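Side-chain contacts in endolysin 2638A (Staphylococcus phage 2638A, PDB 7AQH), which degrades staphylococcal peptidoglycan as a zinc-dependent amidase to lyse the host, this chain being its C-terminal SH3b cell wall-binding domain: residues R29-G32 against G36-Q39; E53-D58 against W62-T67. All coordinates share one frame; numbering follows the deposited sequence.

Interaction 1: residues R29-G32 against G36-Q39; sequences RYKG and GHPQ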
# COMPACT_ATOMS: atom_id res chain seq x y z
N ARG A 29 2.72 -6.92 -2.80
CA ARG A 29 1.83 -8.06 -3.01
C ARG A 29 1.07 -7.89 -4.31
O ARG A 29 0.93 -6.78 -4.84
CB ARG A 29 0.84 -8.21 -1.85
CG ARG A 29 1.49 -8.38 -0.48
CD ARG A 29 2.16 -9.73 -0.34
NE ARG A 29 2.88 -9.86 0.93
CZ ARG A 29 3.49 -10.97 1.33
NH1 ARG A 29 3.46 -12.06 0.58
NH2 ARG A 29 4.11 -10.99 2.50
N TYR A 30 0.58 -9.01 -4.84
CA TYR A 30 -0.30 -9.00 -6.00
C TYR A 30 -1.76 -9.07 -5.56
O TYR A 30 -2.08 -9.23 -4.37
CB TYR A 30 0.05 -10.15 -6.95
CG TYR A 30 1.31 -9.95 -7.76
CD1 TYR A 30 1.44 -8.86 -8.62
CD2 TYR A 30 2.37 -10.84 -7.68
CE1 TYR A 30 2.60 -8.67 -9.37
CE2 TYR A 30 3.53 -10.66 -8.42
CZ TYR A 30 3.64 -9.57 -9.26
OH TYR A 30 4.79 -9.39 -10.00
N LYS A 31 -2.67 -8.94 -6.53
CA LYS A 31 -4.10 -9.14 -6.34
C LYS A 31 -4.73 -8.05 -5.48
O LYS A 31 -5.64 -7.36 -5.94
CB LYS A 31 -4.40 -10.52 -5.75
CG LYS A 31 -4.03 -11.69 -6.66
CD LYS A 31 -4.32 -13.01 -5.97
CE LYS A 31 -5.82 -13.29 -5.95
NZ LYS A 31 -6.10 -14.67 -5.47
N GLY A 32 -4.27 -7.90 -4.24
CA GLY A 32 -4.87 -6.93 -3.34
C GLY A 32 -4.03 -6.55 -2.14
O GLY A 32 -2.94 -7.08 -1.90
N GLY A 36 -1.67 -11.92 2.93
CA GLY A 36 -1.77 -13.30 2.48
C GLY A 36 -1.64 -13.52 0.99
O GLY A 36 -1.52 -14.67 0.56
N HIS A 37 -1.67 -12.46 0.19
CA HIS A 37 -1.55 -12.61 -1.25
C HIS A 37 -0.11 -12.89 -1.66
O HIS A 37 0.82 -12.67 -0.89
CB HIS A 37 -2.06 -11.35 -1.96
CG HIS A 37 -3.55 -11.27 -2.04
ND1 HIS A 37 -4.24 -10.07 -2.03
CD2 HIS A 37 -4.49 -12.24 -2.15
CE1 HIS A 37 -5.54 -10.31 -2.13
NE2 HIS A 37 -5.72 -11.62 -2.20
N PRO A 38 0.09 -13.39 -2.88
CA PRO A 38 1.45 -13.68 -3.34
C PRO A 38 2.31 -12.42 -3.37
O PRO A 38 1.83 -11.32 -3.67
CB PRO A 38 1.24 -14.24 -4.75
CG PRO A 38 -0.18 -14.72 -4.76
CD PRO A 38 -0.93 -13.78 -3.87
N GLN A 39 3.59 -12.59 -3.05
CA GLN A 39 4.51 -11.47 -3.03
C GLN A 39 4.86 -11.03 -4.45
O GLN A 39 5.07 -11.86 -5.34
CB GLN A 39 5.79 -11.84 -2.27
CG GLN A 39 6.85 -10.75 -2.26
CD GLN A 39 8.01 -11.08 -1.34
OE1 GLN A 39 7.98 -12.08 -0.62
NE2 GLN A 39 9.05 -10.25 -1.38

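Interaction 2: residues E53-D58 against W62-T67; sequences EVQKFD and WVSWET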
# COMPACT_ATOMS: atom_id res chain seq x y z
N GLU A 53 -4.07 4.95 -5.99
CA GLU A 53 -5.15 4.58 -5.09
C GLU A 53 -4.55 4.19 -3.75
O GLU A 53 -3.45 3.61 -3.68
CB GLU A 53 -5.99 3.43 -5.66
CG GLU A 53 -7.25 3.13 -4.88
CD GLU A 53 -8.00 1.93 -5.43
OE1 GLU A 53 -7.33 1.00 -5.94
OE2 GLU A 53 -9.24 1.91 -5.35
N VAL A 54 -5.27 4.50 -2.68
CA VAL A 54 -4.87 4.16 -1.32
C VAL A 54 -5.92 3.25 -0.72
O VAL A 54 -7.13 3.45 -0.93
CB VAL A 54 -4.68 5.42 -0.45
CG1 VAL A 54 -4.17 5.04 0.93
CG2 VAL A 54 -3.73 6.40 -1.12
N GLN A 55 -5.48 2.24 0.03
CA GLN A 55 -6.37 1.29 0.66
C GLN A 55 -6.04 1.14 2.14
O GLN A 55 -4.91 1.37 2.56
CB GLN A 55 -6.31 -0.09 -0.02
CG GLN A 55 -6.62 -0.06 -1.51
CD GLN A 55 -5.42 0.34 -2.35
OE1 GLN A 55 -4.28 0.30 -1.89
NE2 GLN A 55 -5.68 0.74 -3.59
N LYS A 56 -7.05 0.75 2.91
CA LYS A 56 -6.90 0.45 4.33
C LYS A 56 -7.49 -0.94 4.56
O LYS A 56 -8.70 -1.13 4.44
CB LYS A 56 -7.60 1.49 5.20
CG LYS A 56 -6.94 2.86 5.19
CD LYS A 56 -7.64 3.82 6.14
CE LYS A 56 -9.12 3.97 5.79
NZ LYS A 56 -9.80 4.95 6.67
N PHE A 57 -6.63 -1.90 4.89
CA PHE A 57 -7.05 -3.29 5.01
C PHE A 57 -5.94 -4.09 5.66
O PHE A 57 -4.76 -3.72 5.57
CB PHE A 57 -7.41 -3.88 3.65
CG PHE A 57 -8.13 -5.20 3.73
CD1 PHE A 57 -7.46 -6.38 3.43
CD2 PHE A 57 -9.45 -5.26 4.11
CE1 PHE A 57 -8.12 -7.60 3.51
CE2 PHE A 57 -10.11 -6.47 4.19
CZ PHE A 57 -9.45 -7.64 3.89
N ASP A 58 -6.32 -5.18 6.31
CA ASP A 58 -5.37 -6.10 6.94
C ASP A 58 -4.42 -5.35 7.87
O ASP A 58 -3.20 -5.56 7.86
CB ASP A 58 -4.61 -6.90 5.89
CG ASP A 58 -3.77 -8.01 6.49
OD1 ASP A 58 -4.34 -8.86 7.21
OD2 ASP A 58 -2.55 -8.04 6.24
N TRP A 62 -2.44 0.94 2.53
CA TRP A 62 -1.77 0.49 1.32
C TRP A 62 -1.88 1.55 0.23
O TRP A 62 -2.79 2.37 0.22
CB TRP A 62 -2.36 -0.83 0.81
CG TRP A 62 -2.36 -1.94 1.82
CD1 TRP A 62 -3.10 -2.02 2.96
CD2 TRP A 62 -1.56 -3.13 1.78
NE1 TRP A 62 -2.83 -3.18 3.63
CE2 TRP A 62 -1.88 -3.88 2.93
CE3 TRP A 62 -0.61 -3.64 0.89
CZ2 TRP A 62 -1.29 -5.11 3.21
CZ3 TRP A 62 -0.02 -4.86 1.17
CH2 TRP A 62 -0.36 -5.58 2.32
N VAL A 63 -0.91 1.51 -0.69
CA VAL A 63 -0.96 2.28 -1.92
C VAL A 63 -0.79 1.30 -3.08
O VAL A 63 -0.03 0.33 -2.98
CB VAL A 63 0.13 3.37 -1.97
CG1 VAL A 63 0.00 4.29 -0.76
CG2 VAL A 63 1.51 2.75 -2.03
N SER A 64 -1.50 1.56 -4.17
CA SER A 64 -1.51 0.66 -5.31
C SER A 64 -1.15 1.41 -6.58
O SER A 64 -1.36 2.62 -6.69
CB SER A 64 -2.87 -0.03 -5.48
OG SER A 64 -3.88 0.92 -5.80
N TRP A 65 -0.61 0.68 -7.55
CA TRP A 65 -0.28 1.23 -8.86
C TRP A 65 -0.23 0.08 -9.85
O TRP A 65 -0.20 -1.09 -9.47
CB TRP A 65 1.05 1.98 -8.83
CG TRP A 65 2.23 1.08 -8.67
CD1 TRP A 65 2.97 0.50 -9.67
CD2 TRP A 65 2.82 0.65 -7.44
NE1 TRP A 65 3.97 -0.26 -9.13
CE2 TRP A 65 3.91 -0.19 -7.76
CE3 TRP A 65 2.54 0.89 -6.09
CZ2 TRP A 65 4.71 -0.79 -6.79
CZ3 TRP A 65 3.33 0.30 -5.13
CH2 TRP A 65 4.40 -0.53 -5.48
N GLU A 66 -0.22 0.43 -11.13
CA GLU A 66 -0.08 -0.55 -12.19
C GLU A 66 1.36 -0.54 -12.69
O GLU A 66 1.97 0.52 -12.84
CB GLU A 66 -1.04 -0.26 -13.34
CG GLU A 66 -2.51 -0.49 -13.00
CD GLU A 66 -3.14 0.69 -12.28
OE1 GLU A 66 -2.47 1.74 -12.16
OE2 GLU A 66 -4.30 0.57 -11.84
N THR A 67 1.89 -1.73 -12.96
CA THR A 67 3.25 -1.86 -13.47
C THR A 67 3.25 -1.72 -14.99
O THR A 67 2.21 -1.52 -15.63
CB THR A 67 3.85 -3.20 -13.05
OG1 THR A 67 3.08 -4.28 -13.61
CG2 THR A 67 3.84 -3.33 -11.53

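Interaction 1: residues R29-G32 against G36-Q39
His37 reaches into the turn that follows Tyr30 and makes the close-packed half of this contact. Its CG lies beside the backbone N (chi1 -79°), and this brings the ring edge, at ND1, up to the backbone of Gly32, with Lys31 over one face. The ND1 nitrogen then meets Gly32 O at 3.3 Å, a long and weak hydrogen bond although the N-H points almost straight at the oxygen. Lys31 CB sits over the centre of the imidazole, 3.7 Å from the centroid, in a CH-pi contact, and the lysine chain runs across the ring at about a right angle, with CD near CD2. Backbone atoms pack closely here too: Tyr30 O lies 3.2 Å from His37 CB and also accepts the N-H of Gly32. Between the two segments, Tyr30 N donates to Pro38 O at 2.9 Å, nearly in line with the carbonyl, and Arg29 CA makes a CA-H...O contact with the same oxygen.

Toward solvent the packing is looser. The Arg29 chain bends at chi2 (-70°) and brings NH1 to His37 O at 3.1 Å in a weak hydrogen bond, bent to 131° at the hydrogen. Pro38 CD meets Lys31 CD at 4.1 Å, and Tyr30 lays its CE2 near Gln39 O. Arg29 and Gln39 form an antiparallel, non-hydrogen-bonded pair from which their side chains diverge, though NH1 of the arginine comes back to pass CB of the glutamine.

The contact therefore closes the base of the hairpin loop between strands 26-30 and 39-43 on the surface of the SH3b domain. Trp34 of that loop meets the His37 ring edge-to-face, and along its other edge, strand 26-30 pairs with strand 72-77 through Arg29 and Tyr74.

Interaction 2: residues E53-D58 against W62-T67
Trp62 presents the edge of its indole, rather than a face, to strand 53-57. Phe57 O and Gln55 O both lie near the ring plane at the pyrrole side, and NE1 donates to Phe57 O at 2.8 Å, with the oxygen only 14° out of that plane. With CG beside the backbone N (chi1 -56°), the indole swings toward the turn of the hairpin, where this bond helps fix its rotation. Asp58 OD2 approaches the benzo edge at CZ2 more distantly, while the indole also packs on Pro33 and Pro76. A second flat group, the Gln55 amide, keeps Ser64 OG close to its own plane.

That amide centres a polar cluster whose Gln55 and Ser64 members are buried. The Gln55 chain folds back at chi2 (82°), so that NE2 reaches Ser64 OG at 2.9 Å and also makes a weak hydrogen bond to Glu53 OE1. The one amide nitrogen thus reaches across to the partner strand and back to Glu53 on its own. Glu53 CB adds a contact with Ser64 OG at 3.3 Å, and these groups share one side of the sheet with Trp62. The opposite side carries Val54 and Val63, whose CG2 and CG1 meet loosely at 4.3 Å.

Backbone bonds fasten the pairing. Gln55 and Trp62 exchange two, and Ser64 N donates to Glu53 O at 2.9 Å. This buried, antiparallel beta hairpin belongs to the core of the SH3b domain: strand 53-57 pairs with strand 10-20, where Tyr11 touches Glu53 and Gln55, and strand 60-66 pairs with strand 72-77.

Overall arrangement
From the N terminus, the chain runs through strand 10-20 before reaching strand 26-30, where interaction 1 closes the short surface loop leading to strand 39-43. Strand 48-51 follows, and interaction 2 then closes the tight turn between strands 53-57 and 60-66. The two closures stand in series, neither enclosing nor crossing the other, with centres about 11 Å apart. They meet where Arg29 CG packs on Trp62 CZ3 at 4.2 Å. Strand 72-77 pairs with both 26-30 and 60-66, joining the two hairpins in one curled antiparallel sheet, and Asp58 OD2 accepts a hydrogen bond from Thr35 N, tying the second turn to the first loop.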